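Long-range contacts in variable region-containing chitin-binding protein 3 (PDB 1XT5), which probably binds and hydrolyses chitin as a whole protein, and is represented here by its first immunoglobulin V-type domain, from an immune-type receptor of amphioxus: residues T21-C26 and T93-H98; T97-Q102 and V127-T132. All coordinates share one frame; numbering follows the deposited sequence. Where two conformers were deposited one is given.

Contact 1 (T21-C26 and T93-H98); sequences TVELPC and TLRLTH
Strands 22-24 and 94-96 pair antiparallel in the middle of one sheet of the immunoglobulin sandwich, with strands 4-8 and 84-86 at its margins. Four backbone hydrogen bonds hold the pair. Val22 and Leu96 bond in both directions, Val22 N to Leu96 O at 3.0 Å and Leu96 N to Val22 O at 2.9 Å. Leu24 and Leu94 do the same, from Leu24 N to Leu94 O at 2.8 Å and by a longer return bond whose donor is tilted 31° from the carbonyl plane of Leu24. Glu23 and Arg95 form the non-hydrogen-bonded pair between them, and CA-H...O contacts fill in along the ladder.

The two faces differ. Val22, Leu24, Leu94 and Leu96 point into the core, where both Leu24 and Leu94 touch Trp41 of the other sheet. On the outer face the Arg95 chain runs out extended, CG anti to the backbone N (chi1 -178°). This carries its guanidinium past Thr21, whose CG2 methyl lies over one face, 3.7 Å from NE. Glu23 OE2 comes to the edge of the guanidinium, but 4.1 Å from Arg95 NE is too far for a salt bridge. At that distance the attraction is probably weak; the carboxylate and guanidinium planes stand 79° apart.

Both ends of the pair are tied by threonines. Thr93 OG1 accepts a hydrogen bond from Cys26 N at 3.2 Å. At the other end a water joins Thr21 OG1 to His98 N. Cys26 also forms the disulfide with Cys109. This B-E strand pair beside the inter-sheet disulfide and the core tryptophan is typical of immunoglobulin domains, here one of the V-set.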
ATOM      1  N   THR A  21     -12.603   6.453  -9.840  1.00  8.27           N
ATOM      2  CA  THR A  21     -11.365   5.750  -9.657  1.00  8.09           C
ATOM      3  C   THR A  21     -10.307   6.720  -9.149  1.00  7.02           C
ATOM      4  O   THR A  21     -10.194   7.853  -9.647  1.00  9.16           O
ATOM      5  CB  THR A  21     -10.924   5.065 -10.940  1.00 10.14           C
ATOM      6  OG1 THR A  21     -11.919   4.087 -11.309  1.00 12.97           O
ATOM      7  CG2 THR A  21      -9.577   4.363 -10.798  1.00 12.43           C
ATOM      8  N   VAL A  22      -9.538   6.315  -8.148  1.00  7.27           N
ATOM      9  CA  VAL A  22      -8.532   7.140  -7.554  1.00  7.29           C
ATOM     10  C   VAL A  22      -7.247   6.349  -7.367  1.00  6.17           C
ATOM     11  O   VAL A  22      -7.267   5.143  -7.174  1.00  7.32           O
ATOM     12  CB  VAL A  22      -9.015   7.746  -6.208  1.00  9.40           C
ATOM     13  CG1 VAL A  22      -9.213   6.643  -5.170  1.00 11.89           C
ATOM     14  CG2 VAL A  22      -8.206   8.893  -5.692  1.00 11.20           C
ATOM     15  N   GLU A  23      -6.106   7.066  -7.374  1.00  5.79           N
ATOM     16  CA  GLU A  23      -4.838   6.475  -7.045  1.00  5.73           C
ATOM     17  C   GLU A  23      -4.192   7.174  -5.824  1.00  5.37           C
ATOM     18  O   GLU A  23      -4.248   8.415  -5.730  1.00  6.91           O
ATOM     19  CB  GLU A  23      -3.920   6.475  -8.242  1.00  6.79           C
ATOM     20  CG  GLU A  23      -4.479   5.610  -9.398  1.00  8.56           C
ATOM     21  CD  GLU A  23      -3.594   5.211 -10.520  1.00  9.29           C
ATOM     22  OE1 GLU A  23      -2.405   5.576 -10.443  1.00 14.89           O
ATOM     23  OE2 GLU A  23      -4.132   4.534 -11.406  1.00 12.91           O
ATOM     24  N   LEU A  24      -3.607   6.373  -4.971  1.00  5.11           N
ATOM     25  CA  LEU A  24      -2.974   6.842  -3.748  1.00  4.94           C
ATOM     26  C   LEU A  24      -1.474   6.533  -3.901  1.00  4.62           C
ATOM     27  O   LEU A  24      -1.084   5.378  -3.776  1.00  5.20           O
ATOM     28  CB  LEU A  24      -3.492   6.176  -2.499  0.65  5.82           C
ATOM     29  CG  LEU A  24      -4.975   6.461  -2.237  0.65  6.00           C
ATOM     30  CD1 LEU A  24      -6.024   5.906  -3.121  0.65 11.01           C
ATOM     31  CD2 LEU A  24      -5.372   5.897  -0.849  0.65  6.16           C
ATOM     32  N   PRO A  25      -0.637   7.516  -4.264  1.00  5.19           N
ATOM     33  CA  PRO A  25       0.761   7.214  -4.544  1.00  5.04           C
ATOM     34  C   PRO A  25       1.543   6.716  -3.345  1.00  4.63           C
ATOM     35  O   PRO A  25       1.368   7.149  -2.214  1.00  5.54           O
ATOM     36  CB  PRO A  25       1.299   8.560  -5.075  1.00  6.13           C
ATOM     37  CG  PRO A  25       0.102   9.240  -5.631  1.00  7.15           C
ATOM     38  CD  PRO A  25      -0.970   8.911  -4.637  1.00  6.24           C
ATOM     39  N   CYS A  26       2.499   5.836  -3.626  1.00  4.88           N
ATOM     40  CA  CYS A  26       3.410   5.371  -2.614  1.00  4.75           C
ATOM     41  C   CYS A  26       4.707   4.899  -3.281  1.00  4.70           C
ATOM     42  O   CYS A  26       4.641   4.273  -4.336  1.00  5.85           O
ATOM     43  CB  CYS A  26       2.794   4.219  -1.837  1.00  5.39           C
ATOM     44  SG  CYS A  26       3.876   3.651  -0.477  1.00  5.65           S
ATOM     45  N   THR A  93       1.871   2.354  -5.501  1.00  5.09           N
ATOM     46  CA  THR A  93       0.659   3.131  -5.606  1.00  4.78           C
ATOM     47  C   THR A  93      -0.553   2.235  -5.698  1.00  4.80           C
ATOM     48  O   THR A  93      -0.576   1.268  -6.477  1.00  5.68           O
ATOM     49  CB  THR A  93       0.760   4.005  -6.862  1.00  5.39           C
ATOM     50  OG1 THR A  93       1.843   4.883  -6.645  1.00  6.10           O
ATOM     51  CG2 THR A  93      -0.528   4.717  -7.218  1.00  6.15           C
ATOM     52  N   LEU A  94      -1.564   2.570  -4.890  1.00  5.25           N
ATOM     53  CA  LEU A  94      -2.834   1.865  -4.854  1.00  4.88           C
ATOM     54  C   LEU A  94      -3.835   2.524  -5.808  1.00  5.05           C
ATOM     55  O   LEU A  94      -3.983   3.738  -5.790  1.00  6.25           O
ATOM     56  CB  LEU A  94      -3.396   1.965  -3.441  1.00  5.59           C
ATOM     57  CG  LEU A  94      -4.785   1.331  -3.212  1.00  6.48           C
ATOM     58  CD1 LEU A  94      -4.710  -0.178  -3.322  1.00  8.74           C
ATOM     59  CD2 LEU A  94      -5.312   1.742  -1.849  1.00  7.20           C
ATOM     60  N   ARG A  95      -4.521   1.705  -6.590  1.00  5.65           N
ATOM     61  CA  ARG A  95      -5.656   2.133  -7.420  1.00  5.63           C
ATOM     62  C   ARG A  95      -6.920   1.541  -6.808  1.00  5.79           C
ATOM     63  O   ARG A  95      -6.997   0.330  -6.569  1.00  7.27           O
ATOM     64  CB  ARG A  95      -5.477   1.630  -8.851  1.00  6.28           C
ATOM     65  CG  ARG A  95      -6.581   2.066  -9.802  1.00  7.66           C
ATOM     66  CD  ARG A  95      -6.274   1.652 -11.221  0.70  8.12           C
ATOM     67  NE  ARG A  95      -7.190   1.945 -12.291  0.70 10.62           N
ATOM     68  CZ  ARG A  95      -8.136   1.095 -12.677  0.50 11.21           C
ATOM     69  NH1 ARG A  95      -8.384  -0.083 -12.101  0.50 13.24           N
ATOM     70  NH2 ARG A  95      -8.909   1.497 -13.689  0.50 13.54           N
ATOM     71  N   LEU A  96      -7.916   2.389  -6.571  1.00  6.24           N
ATOM     72  CA  LEU A  96      -9.217   1.980  -6.037  1.00  7.03           C
ATOM     73  C   LEU A  96     -10.282   2.396  -6.999  1.00  6.89           C
ATOM     74  O   LEU A  96     -10.395   3.599  -7.360  1.00  8.90           O
ATOM     75  CB  LEU A  96      -9.364   2.557  -4.646  0.65  7.92           C
ATOM     76  CG  LEU A  96     -10.577   2.054  -3.904  0.65  8.01           C
ATOM     77  CD1 LEU A  96     -10.489   0.560  -3.604  0.65  9.62           C
ATOM     78  CD2 LEU A  96     -10.747   2.878  -2.628  0.65 10.82           C
ATOM     79  N   THR A  97     -11.086   1.444  -7.480  1.00  7.44           N
ATOM     80  CA  THR A  97     -12.177   1.759  -8.438  1.00  7.78           C
ATOM     81  C   THR A  97     -13.514   1.779  -7.694  1.00  7.80           C
ATOM     82  O   THR A  97     -13.642   1.296  -6.563  1.00  8.04           O
ATOM     83  CB  THR A  97     -12.256   0.729  -9.560  1.00  9.80           C
ATOM     84  OG1 THR A  97     -12.535  -0.537  -8.985  0.90 11.85           O
ATOM     85  CG2 THR A  97     -10.958   0.627 -10.273  0.90 13.41           C
ATOM     86  N   HIS A  98     -14.518   2.326  -8.398  1.00  7.86           N
ATOM     87  CA  HIS A  98     -15.908   2.325  -7.897  1.00  9.54           C
ATOM     88  C   HIS A  98     -15.961   2.828  -6.444  1.00  8.97           C
ATOM     89  O   HIS A  98     -16.523   2.171  -5.566  1.00  9.04           O
ATOM     90  CB  HIS A  98     -16.552   0.961  -7.987  1.00 11.21           C
ATOM     91  CG  HIS A  98     -16.602   0.470  -9.351  1.00 13.96           C
ATOM     92  ND1 HIS A  98     -17.557   0.861 -10.248  1.00 17.33           N
ATOM     93  CD2 HIS A  98     -15.800  -0.444  -9.957  1.00 16.18           C
ATOM     94  CE1 HIS A  98     -17.302   0.231 -11.382  1.00 19.72           C
ATOM     95  NE2 HIS A  98     -16.271  -0.586 -11.265  1.00 19.18           N
TER
HETATM   96  O   HOH W   1     -14.614   3.681 -10.903  0.50  6.56           O

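Contact 2 (T97-Q102 and V127-T132)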
ATOM      1  N   THR A  97     -11.086   1.444  -7.480  1.00  7.44           N
ATOM      2  CA  THR A  97     -12.177   1.759  -8.438  1.00  7.78           C
ATOM      3  C   THR A  97     -13.514   1.779  -7.694  1.00  7.80           C
ATOM      4  O   THR A  97     -13.642   1.296  -6.563  1.00  8.04           O
ATOM      5  CB  THR A  97     -12.256   0.729  -9.560  1.00  9.80           C
ATOM      6  OG1 THR A  97     -12.535  -0.537  -8.985  0.90 11.85           O
ATOM      7  CG2 THR A  97     -10.958   0.627 -10.273  0.90 13.41           C
ATOM      8  N   HIS A  98     -14.518   2.326  -8.398  1.00  7.86           N
ATOM      9  CA  HIS A  98     -15.908   2.325  -7.897  1.00  9.54           C
ATOM     10  C   HIS A  98     -15.961   2.828  -6.444  1.00  8.97           C
ATOM     11  O   HIS A  98     -16.523   2.171  -5.566  1.00  9.04           O
ATOM     12  CB  HIS A  98     -16.552   0.961  -7.987  1.00 11.21           C
ATOM     13  CG  HIS A  98     -16.602   0.470  -9.351  1.00 13.96           C
ATOM     14  ND1 HIS A  98     -17.557   0.861 -10.248  1.00 17.33           N
ATOM     15  CD2 HIS A  98     -15.800  -0.444  -9.957  1.00 16.18           C
ATOM     16  CE1 HIS A  98     -17.302   0.231 -11.382  1.00 19.72           C
ATOM     17  NE2 HIS A  98     -16.271  -0.586 -11.265  1.00 19.18           N
ATOM     18  N   VAL A  99     -15.334   3.989  -6.196  1.00  8.33           N
ATOM     19  CA  VAL A  99     -15.193   4.461  -4.837  1.00  7.96           C
ATOM     20  C   VAL A  99     -16.534   4.664  -4.163  1.00  8.35           C
ATOM     21  O   VAL A  99     -17.443   5.307  -4.682  1.00  9.21           O
ATOM     22  CB  VAL A  99     -14.323   5.744  -4.816  1.00  7.46           C
ATOM     23  CG1 VAL A  99     -14.385   6.413  -3.491  1.00 11.32           C
ATOM     24  CG2 VAL A  99     -12.893   5.420  -5.206  1.00  8.97           C
ATOM     25  N   HIS A 100     -16.670   4.085  -2.973  1.00  7.44           N
ATOM     26  CA  HIS A 100     -17.921   4.186  -2.206  1.00  7.15           C
ATOM     27  C   HIS A 100     -17.877   5.363  -1.249  1.00  7.98           C
ATOM     28  O   HIS A 100     -16.819   5.806  -0.857  1.00  8.95           O
ATOM     29  CB  HIS A 100     -18.122   2.923  -1.373  1.00  7.72           C
ATOM     30  CG  HIS A 100     -18.438   1.690  -2.152  1.00  8.33           C
ATOM     31  ND1 HIS A 100     -17.774   1.317  -3.307  1.00  8.42           N
ATOM     32  CD2 HIS A 100     -19.376   0.740  -1.940  1.00  9.21           C
ATOM     33  CE1 HIS A 100     -18.329   0.171  -3.735  1.00  9.44           C
ATOM     34  NE2 HIS A 100     -19.315  -0.223  -2.908  1.00  9.92           N
ATOM     35  N   PRO A 101     -19.025   5.859  -0.881  1.00  9.98           N
ATOM     36  CA  PRO A 101     -19.035   6.971   0.127  1.00 12.90           C
ATOM     37  C   PRO A 101     -18.151   6.702   1.344  1.00 13.46           C
ATOM     38  O   PRO A 101     -17.309   7.530   1.800  1.00 19.79           O
ATOM     39  CB  PRO A 101     -20.501   7.109   0.464  1.00 14.40           C
ATOM     40  CG  PRO A 101     -21.244   6.649  -0.741  1.00 15.22           C
ATOM     41  CD  PRO A 101     -20.380   5.518  -1.308  1.00 11.81           C
ATOM     42  N   GLN A 102     -18.229   5.482   1.877  1.00 10.95           N
ATOM     43  CA  GLN A 102     -17.471   5.183   3.094  1.00 13.21           C
ATOM     44  C   GLN A 102     -16.049   4.760   2.803  1.00 12.02           C
ATOM     45  O   GLN A 102     -15.370   4.419   3.793  1.00 13.55           O
ATOM     46  CB  GLN A 102     -18.180   4.075   3.846  1.00 15.16           C
ATOM     47  CG  GLN A 102     -19.550   4.547   4.305  0.50 17.76           C
ATOM     48  CD  GLN A 102     -19.696   5.978   4.765  0.50 18.33           C
ATOM     49  OE1 GLN A 102     -20.322   6.892   4.193  0.50 21.03           O
ATOM     50  NE2 GLN A 102     -19.077   6.231   5.904  0.50 18.20           N
ATOM     51  N   VAL A 127      -2.125   8.225   3.424  1.00  4.22           N
ATOM     52  CA  VAL A 127      -2.728   9.095   2.428  1.00  4.21           C
ATOM     53  C   VAL A 127      -4.236   9.150   2.751  1.00  4.25           C
ATOM     54  O   VAL A 127      -4.873   8.112   2.826  1.00  4.83           O
ATOM     55  CB  VAL A 127      -2.522   8.554   1.006  1.00  4.64           C
ATOM     56  CG1 VAL A 127      -3.050   9.542  -0.008  1.00  5.95           C
ATOM     57  CG2 VAL A 127      -1.044   8.278   0.737  1.00  5.45           C
ATOM     58  N   VAL A 128      -4.734  10.349   2.968  1.00  4.48           N
ATOM     59  CA  VAL A 128      -6.166  10.511   3.163  1.00  5.26           C
ATOM     60  C   VAL A 128      -6.894  10.495   1.863  1.00  5.30           C
ATOM     61  O   VAL A 128      -6.444  11.132   0.882  1.00  6.79           O
ATOM     62  CB  VAL A 128      -6.407  11.867   3.923  1.00  6.00           C
ATOM     63  CG1 VAL A 128      -7.872  12.261   3.889  1.00  9.25           C
ATOM     64  CG2 VAL A 128      -5.950  11.748   5.345  1.00  7.18           C
ATOM     65  N   LEU A 129      -8.004   9.809   1.828  1.00  5.68           N
ATOM     66  CA  LEU A 129      -8.927   9.825   0.701  1.00  6.04           C
ATOM     67  C   LEU A 129     -10.190  10.630   1.124  1.00  5.20           C
ATOM     68  O   LEU A 129     -10.862  10.234   2.053  1.00  6.45           O
ATOM     69  CB  LEU A 129      -9.340   8.434   0.314  1.00  6.56           C
ATOM     70  CG  LEU A 129     -10.368   8.355  -0.844  1.00  8.08           C
ATOM     71  CD1 LEU A 129      -9.853   9.060  -2.079  1.00  8.82           C
ATOM     72  CD2 LEU A 129     -10.724   6.888  -1.063  1.00 10.08           C
ATOM     73  N   LYS A 130     -10.405  11.712   0.415  1.00  6.06           N
ATOM     74  CA  LYS A 130     -11.622  12.508   0.521  1.00  6.53           C
ATOM     75  C   LYS A 130     -12.559  12.114  -0.581  1.00  6.69           C
ATOM     76  O   LYS A 130     -12.172  12.040  -1.771  1.00  8.00           O
ATOM     77  CB  LYS A 130     -11.330  14.006   0.431  1.00  7.91           C
ATOM     78  CG  LYS A 130     -10.541  14.584   1.551  1.00  9.50           C
ATOM     79  CD  LYS A 130     -10.173  16.041   1.244  1.00 12.10           C
ATOM     80  CE  LYS A 130      -9.690  16.831   2.380  0.80 11.17           C
ATOM     81  NZ  LYS A 130      -9.266  18.223   2.038  0.65 12.18           N
ATOM     82  N   VAL A 131     -13.797  11.784  -0.228  1.00  6.94           N
ATOM     83  CA  VAL A 131     -14.832  11.449  -1.188  1.00  7.05           C
ATOM     84  C   VAL A 131     -15.732  12.662  -1.305  1.00  7.18           C
ATOM     85  O   VAL A 131     -16.405  13.011  -0.357  1.00  8.82           O
ATOM     86  CB  VAL A 131     -15.575  10.157  -0.827  1.00  7.26           C
ATOM     87  CG1 VAL A 131     -16.641   9.838  -1.863  1.00  9.85           C
ATOM     88  CG2 VAL A 131     -14.598   9.005  -0.640  1.00  8.16           C
ATOM     89  N   THR A 132     -15.734  13.309  -2.467  1.00  8.49           N
ATOM     90  CA  THR A 132     -16.482  14.540  -2.668  1.00  9.43           C
ATOM     91  C   THR A 132     -17.932  14.354  -2.337  1.00  9.44           C
ATOM     92  O   THR A 132     -18.543  13.405  -2.828  1.00 12.05           O
ATOM     93  CB  THR A 132     -16.342  14.991  -4.134  1.00 11.35           C
ATOM     94  OG1 THR A 132     -14.918  14.998  -4.435  1.00 12.74           O
ATOM     95  CG2 THR A 132     -16.936  16.353  -4.417  1.00 13.15           C
TER
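Val99 meets Leu129 and Val131 in the immunoglobulin sandwich, where the loop between strands 94-96 and 105-112 closes over the end of strand 122-132. This is the E-F loop packing against the G strand of the V-set fold. No hydrogen bond crosses between the two segments; the contact is apolar.

Val99 turns its side chain inward. Its CG1 is anti to the backbone N (chi1 168°), which sets this methyl against the G strand, 4.4 Å from Leu129 CD2. Val131 reaches back from the strand, and the two valines overlap side by side, antiparallel, through Val99 CG1 and Val131 CG2. Val16 of strand 13-17 also touches Val99, so residues from more than one strand close the apolar end of the sandwich around it. The backbone of Val99 is bonded to the turn at Gly19 and Gly20.

His100 points its side chain away from the strand. The ring folds back on its own loop, and His100 ND1 donates to His98 O at 2.7 Å. The N-H...acceptor angle is 134°, so the bond is bent, and the acceptor lies 18° out of the ring plane. The backbone N of His100 is bonded to Asp103 OD2.

Pro101 begins a short 3-10 turn, and its ring also points away. What these two residues offer the strand is their carbonyl oxygens, which lie beside the Val131 side chain. Val131 CG2 is therefore shared: it sits 3.9 Å from Val99 CG1, from His100 O and from Pro101 O.

Overall arrangement
The two contacts lie on the same side of the chain's centre, with their own centres about 10 Å apart, and both belong to the V-set domain. Contact 1 joins two neighbouring strands within one sheet. Contact 2 spans the sandwich, from the loop after strand 94-96 to strand 122-132 of the other sheet. They share Thr97 and His98. Along the chain the order is 21-26, 93-98, 97-102, then 127-132. They also touch directly: Val22 CG1 packs on Val99 CG2 at 3.9 Å, and Val22 CG2 on Leu129 CD1. Val22 thus joins the strand pair to the apolar end of the sandwich, where the loop packs on strand 122-132.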